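Local structure of Exo-arabinanase (Penicillium chrysogenum, 3A72) at residues L24-N28 with A38-N42; E66-V70 with D124-W128. The protein probably hydrolyses arabinan from its chain ends, acting on alpha-1,5-linked L-arabinofuranose units, and is bound here to arabinobiose. One frame throughout, in Å; residues are numbered along the deposited sequence.

Contact 1: L24-N28 with A38-N42; sequences LYPRN and ATWEN. With AHR (alpha-L-arabinofuranose), chain B.
This hairpin, strands 23-30 and 36-42, forms the inner half of a four-stranded blade in the six-bladed beta-propeller of this sialidase-like fold, and Tyr25 and Glu41 line the glycan pocket. The strands run antiparallel. Leu24 pairs with Glu41 and Arg27 with Thr39, both hydrogen-bonded pairs, so Tyr25 and Pro26 together stand opposite Trp40: a beta bulge. On one side of it Arg27 N to Thr39 O (3.0 Å) and Thr39 N to Arg27 O (2.9 Å) are nearly straight. At the other end the bond from Glu41 N to Leu24 O (2.8 Å) is bent, 138° at the hydrogen. In the bulge itself Tyr25 O takes a CA-H...O contact from Trp40.

Glu41 carries the contact to the sugar, its CB and CG running alongside Leu24 O. Its chain is extended beyond CG (chi2 171°), which carries the carboxylate out beside Leu24, where Glu41 OE1 lies 3.4 Å from Leu24 CD2. Glu41 OE2 accepts a hydrogen bond of 2.7 Å from O5 of the arabinofuranose and another from the backbone N of Gln82; OE1 is held by Tyr43 OH. The carboxylate is nearly parallel to the Tyr25 ring, with planes 16° apart, and Tyr25 CB touches Glu41 OE2 at 3.5 Å. Further along, Tyr25 CE2 lies 3.5 Å above the guanidinium plane of Arg27, whose NH1 donates to Pro26 O at 2.8 Å.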
ATOM      1  N   LEU A  24     -10.936   3.110   5.872  1.00  4.88           N
ATOM      2  CA  LEU A  24     -10.227   3.576   4.691  1.00  4.87           C
ATOM      3  C   LEU A  24      -8.897   2.849   4.588  1.00  4.47           C
ATOM      4  O   LEU A  24      -8.392   2.388   5.631  1.00  4.74           O
ATOM      5  CB  LEU A  24      -9.912   5.100   4.810  1.00  4.81           C
ATOM      6  CG  LEU A  24      -9.657   5.825   3.476  1.00  5.27           C
ATOM      7  CD1 LEU A  24     -10.935   6.013   2.682  1.00  6.44           C
ATOM      8  CD2 LEU A  24      -8.989   7.181   3.749  1.00  5.93           C
ATOM      9  N   TYR A  25      -8.302   2.766   3.415  1.00  4.20           N
ATOM     10  CA  TYR A  25      -6.909   2.406   3.246  1.00  4.26           C
ATOM     11  C   TYR A  25      -6.677   0.924   3.560  1.00  4.01           C
ATOM     12  O   TYR A  25      -6.063   0.556   4.570  1.00  4.58           O
ATOM     13  CB  TYR A  25      -5.991   3.318   4.061  1.00  4.38           C
ATOM     14  CG  TYR A  25      -4.583   3.436   3.516  1.00  4.15           C
ATOM     15  CD1 TYR A  25      -4.186   4.605   2.856  1.00  4.09           C
ATOM     16  CD2 TYR A  25      -3.656   2.390   3.610  1.00  4.05           C
ATOM     17  CE1 TYR A  25      -2.898   4.747   2.323  1.00  4.53           C
ATOM     18  CE2 TYR A  25      -2.360   2.537   3.084  1.00  4.70           C
ATOM     19  CZ  TYR A  25      -2.007   3.695   2.457  1.00  4.11           C
ATOM     20  OH  TYR A  25      -0.730   3.890   1.947  1.00  4.47           O
ATOM     21  N   PRO A  26      -7.193   0.028   2.708  1.00  3.97           N
ATOM     22  CA  PRO A  26      -7.057  -1.405   2.968  1.00  4.46           C
ATOM     23  C   PRO A  26      -5.646  -1.858   2.730  1.00  4.21           C
ATOM     24  O   PRO A  26      -5.041  -1.498   1.706  1.00  4.58           O
ATOM     25  CB  PRO A  26      -7.974  -2.029   1.914  1.00  4.31           C
ATOM     26  CG  PRO A  26      -7.876  -1.062   0.753  1.00  4.72           C
ATOM     27  CD  PRO A  26      -7.830   0.302   1.401  1.00  4.26           C
ATOM     28  N   ARG A  27      -5.126  -2.723   3.572  1.00  4.27           N
ATOM     29  CA  ARG A  27      -3.871  -3.448   3.309  1.00  4.32           C
ATOM     30  C   ARG A  27      -4.074  -4.877   3.801  1.00  4.31           C
ATOM     31  O   ARG A  27      -4.852  -5.158   4.695  1.00  5.18           O
ATOM     32  CB  ARG A  27      -2.653  -2.770   3.934  1.00  4.63           C
ATOM     33  CG  ARG A  27      -2.291  -1.441   3.259  1.00  4.49           C
ATOM     34  CD  ARG A  27      -1.713  -1.669   1.885  1.00  4.72           C
ATOM     35  NE  ARG A  27      -1.249  -0.454   1.213  1.00  4.67           N
ATOM     36  CZ  ARG A  27      -1.990   0.274   0.356  1.00  4.01           C
ATOM     37  NH1 ARG A  27      -3.244  -0.009   0.096  1.00  4.52           N
ATOM     38  NH2 ARG A  27      -1.403   1.302  -0.245  1.00  4.86           N
ATOM     39  N   ASN A  28      -3.268  -5.802   3.237  1.00  4.41           N
ATOM     40  CA  ASN A  28      -3.398  -7.196   3.584  1.00  4.28           C
ATOM     41  C   ASN A  28      -2.041  -7.887   3.440  1.00  4.43           C
ATOM     42  O   ASN A  28      -1.079  -7.334   2.892  1.00  5.51           O
ATOM     43  CB  ASN A  28      -4.522  -7.841   2.771  1.00  4.66           C
ATOM     44  CG  ASN A  28      -4.275  -7.665   1.316  1.00  5.53           C
ATOM     45  OD1 ASN A  28      -3.270  -8.081   0.740  1.00  7.08           O
ATOM     46  ND2 ASN A  28      -5.132  -7.034   0.590  1.00  6.31           N
ATOM     47  N   ALA A  38      -5.936  -8.892   7.090  1.00  4.70           N
ATOM     48  CA  ALA A  38      -6.387  -7.619   6.568  1.00  4.71           C
ATOM     49  C   ALA A  38      -6.381  -6.591   7.699  1.00  4.29           C
ATOM     50  O   ALA A  38      -6.683  -6.890   8.850  1.00  5.31           O
ATOM     51  CB  ALA A  38      -7.782  -7.735   5.985  1.00  5.81           C
ATOM     52  N   THR A  39      -6.072  -5.352   7.324  1.00  4.58           N
ATOM     53  CA  THR A  39      -6.154  -4.195   8.199  1.00  4.57           C
ATOM     54  C   THR A  39      -6.560  -2.970   7.391  1.00  4.26           C
ATOM     55  O   THR A  39      -6.717  -3.015   6.149  1.00  4.52           O
ATOM     56  CB  THR A  39      -4.817  -3.985   8.936  1.00  4.80           C
ATOM     57  OG1 THR A  39      -4.994  -3.031   9.990  1.00  5.41           O
ATOM     58  CG2 THR A  39      -3.741  -3.448   8.026  1.00  5.17           C
ATOM     59  N   TRP A  40      -6.792  -1.854   8.072  1.00  4.50           N
ATOM     60  CA  TRP A  40      -7.303  -0.631   7.528  1.00  4.10           C
ATOM     61  C   TRP A  40      -7.200   0.453   8.580  1.00  4.27           C
ATOM     62  O   TRP A  40      -7.036   0.172   9.767  1.00  5.19           O
ATOM     63  CB  TRP A  40      -8.774  -0.797   7.060  1.00  4.85           C
ATOM     64  CG  TRP A  40      -9.683  -1.297   8.123  1.00  4.85           C
ATOM     65  CD1 TRP A  40     -10.372  -0.569   9.039  1.00  5.38           C
ATOM     66  CD2 TRP A  40      -9.982  -2.675   8.401  1.00  4.97           C
ATOM     67  NE1 TRP A  40     -11.070  -1.450   9.826  1.00  5.94           N
ATOM     68  CE2 TRP A  40     -10.882  -2.725   9.501  1.00  5.26           C
ATOM     69  CE3 TRP A  40      -9.634  -3.907   7.826  1.00  5.39           C
ATOM     70  CZ2 TRP A  40     -11.379  -3.888  10.046  1.00  6.05           C
ATOM     71  CZ3 TRP A  40     -10.133  -5.083   8.356  1.00  6.33           C
ATOM     72  CH2 TRP A  40     -11.017  -5.062   9.436  1.00  6.45           C
ATOM     73  N   GLU A  41      -7.305   1.696   8.152  1.00  4.23           N
ATOM     74  CA  GLU A  41      -7.538   2.829   9.021  1.00  4.53           C
ATOM     75  C   GLU A  41      -8.937   2.723   9.620  1.00  4.64           C
ATOM     76  O   GLU A  41      -9.930   2.610   8.878  1.00  4.98           O
ATOM     77  CB  GLU A  41      -7.459   4.148   8.253  1.00  4.58           C
ATOM     78  CG  GLU A  41      -6.092   4.422   7.615  1.00  4.26           C
ATOM     79  CD  GLU A  41      -6.047   5.606   6.686  1.00  4.57           C
ATOM     80  OE1 GLU A  41      -7.112   6.243   6.445  1.00  5.10           O
ATOM     81  OE2 GLU A  41      -4.937   5.880   6.128  1.00  4.61           O
ATOM     82  N   ASN A  42      -9.000   2.719  10.948  1.00  5.01           N
ATOM     83  CA  ASN A  42     -10.220   2.382  11.698  1.00  5.30           C
ATOM     84  C   ASN A  42     -10.596   3.592  12.525  1.00  5.39           C
ATOM     85  O   ASN A  42      -9.932   3.906  13.552  1.00  5.84           O
ATOM     86  CB  ASN A  42      -9.910   1.139  12.520  1.00  5.49           C
ATOM     87  CG  ASN A  42     -11.115   0.506  13.179  1.00  6.01           C
ATOM     88  OD1 ASN A  42     -11.301   0.578  14.461  1.00  9.36           O
ATOM     89  ND2 ASN A  42     -11.936  -0.067  12.463  1.00  5.02           N
TER
HETATM   90  O5  AHR B   2      -4.783   7.934   4.417  1.00  4.82           O
HETATM   91  C5  AHR B   2      -5.612   8.997   4.971  1.00  4.71           C
HETATM   92  C4  AHR B   2      -5.609  10.161   4.004  1.00  4.80           C
HETATM   93  O4  AHR B   2      -4.243  10.696   3.940  1.00  5.02           O
HETATM   94  C3  AHR B   2      -6.391  11.351   4.546  1.00  4.85           C
HETATM   95  O3  AHR B   2      -7.797  11.248   4.243  1.00  5.80           O
HETATM   96  C2  AHR B   2      -5.766  12.498   3.725  1.00  4.90           C
HETATM   97  O2  AHR B   2      -5.885  13.779   4.384  1.00  6.30           O
HETATM   98  C1  AHR B   2      -4.291  12.084   3.618  1.00  4.50           C

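Contact 2: E66-V70 with D124-W128; sequences EISRV and DGMTW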
ATOM      1  N   GLU A  66     -11.643 -11.032  13.731  1.00  6.09           N
ATOM      2  CA  GLU A  66     -10.585 -10.239  14.365  1.00  5.96           C
ATOM      3  C   GLU A  66      -9.718 -11.127  15.242  1.00  6.25           C
ATOM      4  O   GLU A  66     -10.244 -11.900  16.073  1.00  8.04           O
ATOM      5  CB  GLU A  66     -11.256  -9.115  15.182  1.00  7.16           C
ATOM      6  CG  GLU A  66     -10.198  -8.109  15.713  1.00  9.95           C
ATOM      7  CD  GLU A  66     -10.791  -6.846  16.282  1.00 11.53           C
ATOM      8  OE1 GLU A  66     -11.763  -6.950  17.000  1.00 17.34           O
ATOM      9  OE2 GLU A  66     -10.345  -5.701  16.068  1.00 12.94           O
ATOM     10  N   ILE A  67      -8.408 -11.000  15.098  1.00  6.25           N
ATOM     11  CA  ILE A  67      -7.478 -11.743  15.918  1.00  6.42           C
ATOM     12  C   ILE A  67      -6.645 -10.884  16.863  1.00  6.65           C
ATOM     13  O   ILE A  67      -6.200 -11.381  17.885  1.00  7.46           O
ATOM     14  CB  ILE A  67      -6.567 -12.660  15.091  1.00  6.72           C
ATOM     15  CG1 ILE A  67      -5.650 -11.949  14.103  1.00  7.11           C
ATOM     16  CG2 ILE A  67      -7.404 -13.700  14.353  1.00  8.03           C
ATOM     17  CD1 ILE A  67      -4.500 -12.822  13.587  1.00  7.16           C
ATOM     18  N   SER A  68      -6.430  -9.617  16.545  1.00  6.24           N
ATOM     19  CA  SER A  68      -5.609  -8.721  17.397  1.00  6.11           C
ATOM     20  C   SER A  68      -5.862  -7.293  16.917  1.00  6.00           C
ATOM     21  O   SER A  68      -6.527  -7.043  15.903  1.00  6.22           O
ATOM     22  CB  SER A  68      -4.154  -9.068  17.340  1.00  6.56           C
ATOM     23  OG  SER A  68      -3.643  -8.825  16.021  1.00  7.53           O
ATOM     24  N   ARG A  69      -5.298  -6.374  17.694  1.00  7.13           N
ATOM     25  CA  ARG A  69      -5.248  -4.954  17.366  1.00  7.47           C
ATOM     26  C   ARG A  69      -3.863  -4.410  17.648  1.00  7.74           C
ATOM     27  O   ARG A  69      -3.255  -4.806  18.665  1.00 10.23           O
ATOM     28  CB  ARG A  69      -6.303  -4.175  18.194  1.00  8.10           C
ATOM     29  CG  ARG A  69      -7.712  -4.585  17.887  1.00  8.55           C
ATOM     30  CD  ARG A  69      -8.673  -3.985  18.913  1.00  9.28           C
ATOM     31  NE  ARG A  69      -9.999  -4.415  18.578  1.00 10.37           N
ATOM     32  CZ  ARG A  69     -11.114  -4.094  19.186  1.00 15.75           C
ATOM     33  NH1 ARG A  69     -11.039  -3.246  20.194  1.00 27.58           N
ATOM     34  NH2 ARG A  69     -12.260  -4.574  18.768  1.00 21.41           N
ATOM     35  N   VAL A  70      -3.369  -3.552  16.770  1.00  6.71           N
ATOM     36  CA  VAL A  70      -2.069  -2.904  16.990  1.00  6.80           C
ATOM     37  C   VAL A  70      -2.367  -1.522  17.556  1.00  6.12           C
ATOM     38  O   VAL A  70      -2.944  -0.660  16.876  1.00  6.33           O
ATOM     39  CB  VAL A  70      -1.221  -2.850  15.735  1.00  6.86           C
ATOM     40  CG1 VAL A  70       0.214  -2.445  16.129  1.00  8.24           C
ATOM     41  CG2 VAL A  70      -1.207  -4.219  15.003  1.00  8.43           C
ATOM     42  N   ASP A 124       2.487 -14.712  14.162  1.00  9.22           N
ATOM     43  CA  ASP A 124       1.538 -14.690  13.038  1.00  9.26           C
ATOM     44  C   ASP A 124       0.407 -13.714  13.287  1.00  9.01           C
ATOM     45  O   ASP A 124      -0.694 -13.841  12.745  1.00 10.60           O
ATOM     46  CB  ASP A 124       1.024 -16.092  12.661  1.00 11.60           C
ATOM     47  CG  ASP A 124       2.116 -17.036  12.167  1.00 15.63           C
ATOM     48  OD1 ASP A 124       3.106 -16.551  11.668  1.00 15.57           O
ATOM     49  OD2 ASP A 124       1.966 -18.284  12.215  1.00 27.06           O
ATOM     50  N   GLY A 125       0.693 -12.621  14.015  1.00  7.93           N
ATOM     51  CA  GLY A 125      -0.291 -11.568  14.196  1.00  7.80           C
ATOM     52  C   GLY A 125      -1.139 -11.651  15.444  1.00  7.95           C
ATOM     53  O   GLY A 125      -2.136 -10.902  15.526  1.00  9.53           O
ATOM     54  N   MET A 126      -0.802 -12.516  16.392  1.00  8.39           N
ATOM     55  CA  MET A 126      -1.556 -12.546  17.636  1.00  8.10           C
ATOM     56  C   MET A 126      -1.139 -11.450  18.632  1.00  8.74           C
ATOM     57  O   MET A 126      -2.000 -10.882  19.313  1.00  9.66           O
ATOM     58  CB  MET A 126      -1.477 -13.921  18.275  1.00 11.22           C
ATOM     59  CG  MET A 126      -2.020 -15.042  17.382  1.00 12.25           C
ATOM     60  SD  MET A 126      -3.736 -14.876  16.930  1.00 18.36           S
ATOM     61  CE  MET A 126      -4.514 -14.831  18.496  1.00 33.49           C
ATOM     62  N   THR A 127       0.160 -11.217  18.716  1.00  7.87           N
ATOM     63  CA  THR A 127       0.707 -10.218  19.611  1.00  8.28           C
ATOM     64  C   THR A 127       1.736  -9.376  18.892  1.00  7.96           C
ATOM     65  O   THR A 127       2.354  -9.814  17.913  1.00  8.49           O
ATOM     66  CB  THR A 127       1.307 -10.796  20.909  1.00 10.03           C
ATOM     67  OG1 THR A 127       2.430 -11.605  20.545  1.00 10.79           O
ATOM     68  CG2 THR A 127       0.277 -11.600  21.665  1.00 12.61           C
ATOM     69  N   TRP A 128       1.949  -8.164  19.393  1.00  8.10           N
ATOM     70  CA  TRP A 128       2.756  -7.135  18.704  1.00  7.70           C
ATOM     71  C   TRP A 128       3.645  -6.434  19.710  1.00  7.43           C
ATOM     72  O   TRP A 128       3.255  -6.189  20.867  1.00  8.63           O
ATOM     73  CB  TRP A 128       1.845  -6.064  18.065  1.00  7.38           C
ATOM     74  CG  TRP A 128       0.915  -6.650  17.061  1.00  6.60           C
ATOM     75  CD1 TRP A 128      -0.346  -7.123  17.263  1.00  6.97           C
ATOM     76  CD2 TRP A 128       1.194  -6.846  15.695  1.00  6.44           C
ATOM     77  NE1 TRP A 128      -0.803  -7.567  16.054  1.00  7.17           N
ATOM     78  CE2 TRP A 128       0.081  -7.424  15.068  1.00  6.50           C
ATOM     79  CE3 TRP A 128       2.312  -6.543  14.872  1.00  6.84           C
ATOM     80  CZ2 TRP A 128       0.067  -7.726  13.723  1.00  6.64           C
ATOM     81  CZ3 TRP A 128       2.287  -6.839  13.535  1.00  7.14           C
ATOM     82  CH2 TRP A 128       1.153  -7.420  12.946  1.00  6.70           C
TER
HETATM   83  O   HOH W   1      -4.482 -11.592  20.045  1.00 18.17           O
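Two hydrogen bonds meet at Ser68 OG, tying strand 65-70 to residues 124-128, the end of an Asp box (the sialidase repeat motif S-x-D-x-G-x-T-W, here Ser121 to Trp128). Ser68 OG donates to Gly125 O at 2.6 Å. Ser68 OG accepts from Trp128 NE1 at 3.1 Å, with the N-H...O angle at 170° and OG in the indole plane. With chi1 at 66°, OG stands between the backbone N and carbonyl carbon and reaches both partners. A water adds a third link, donating to Ile67 O (2.8 Å) and Met126 O (2.7 Å).

The apolar contacts flank these bonds. Val70 CG2 sits over one face of Trp128 in a CH-pi contact, 3.5 Å from the centroid of the five-membered ring. At the other end Ile67 CD1 meets Met126 SD at 4.0 Å, the side chains crossing at about a right angle. Within the strand, Arg69 grips Glu66 side-on in a salt bridge.

Inside the Asp box, Ser121 OG accepts from Gly125 N and Asp123 OD2 bonds to Thr127 OG1. The contact joins two propeller blades: 65-70 is the outermost strand of one, and the loop links strands 114-121 and 129-137 of the next, with Trp128 resting on Leu100 and Leu102 of strand 100-106.

Both contacts involve the blade built from strands 23-30, 36-42, 52-57 and 65-70, but at its inner and outer sides. Contact 1 joins the two inner strands, its centre about 9 Å from the centre of the chain. Contact 2 uses the outermost strand, its centre about 19 Å from the chain centre. The two centres are about 14 Å apart and the nearest atoms about 6 Å, so they do not touch. Strand 52-57 bridges them: Ala38 bonds to Tyr55, and Ile67 and Ser68 both pair with Ile54 in a classic bulge. Contact 1 belongs to the arabinobiose site, whereas contact 2 is packing between blades at the periphery.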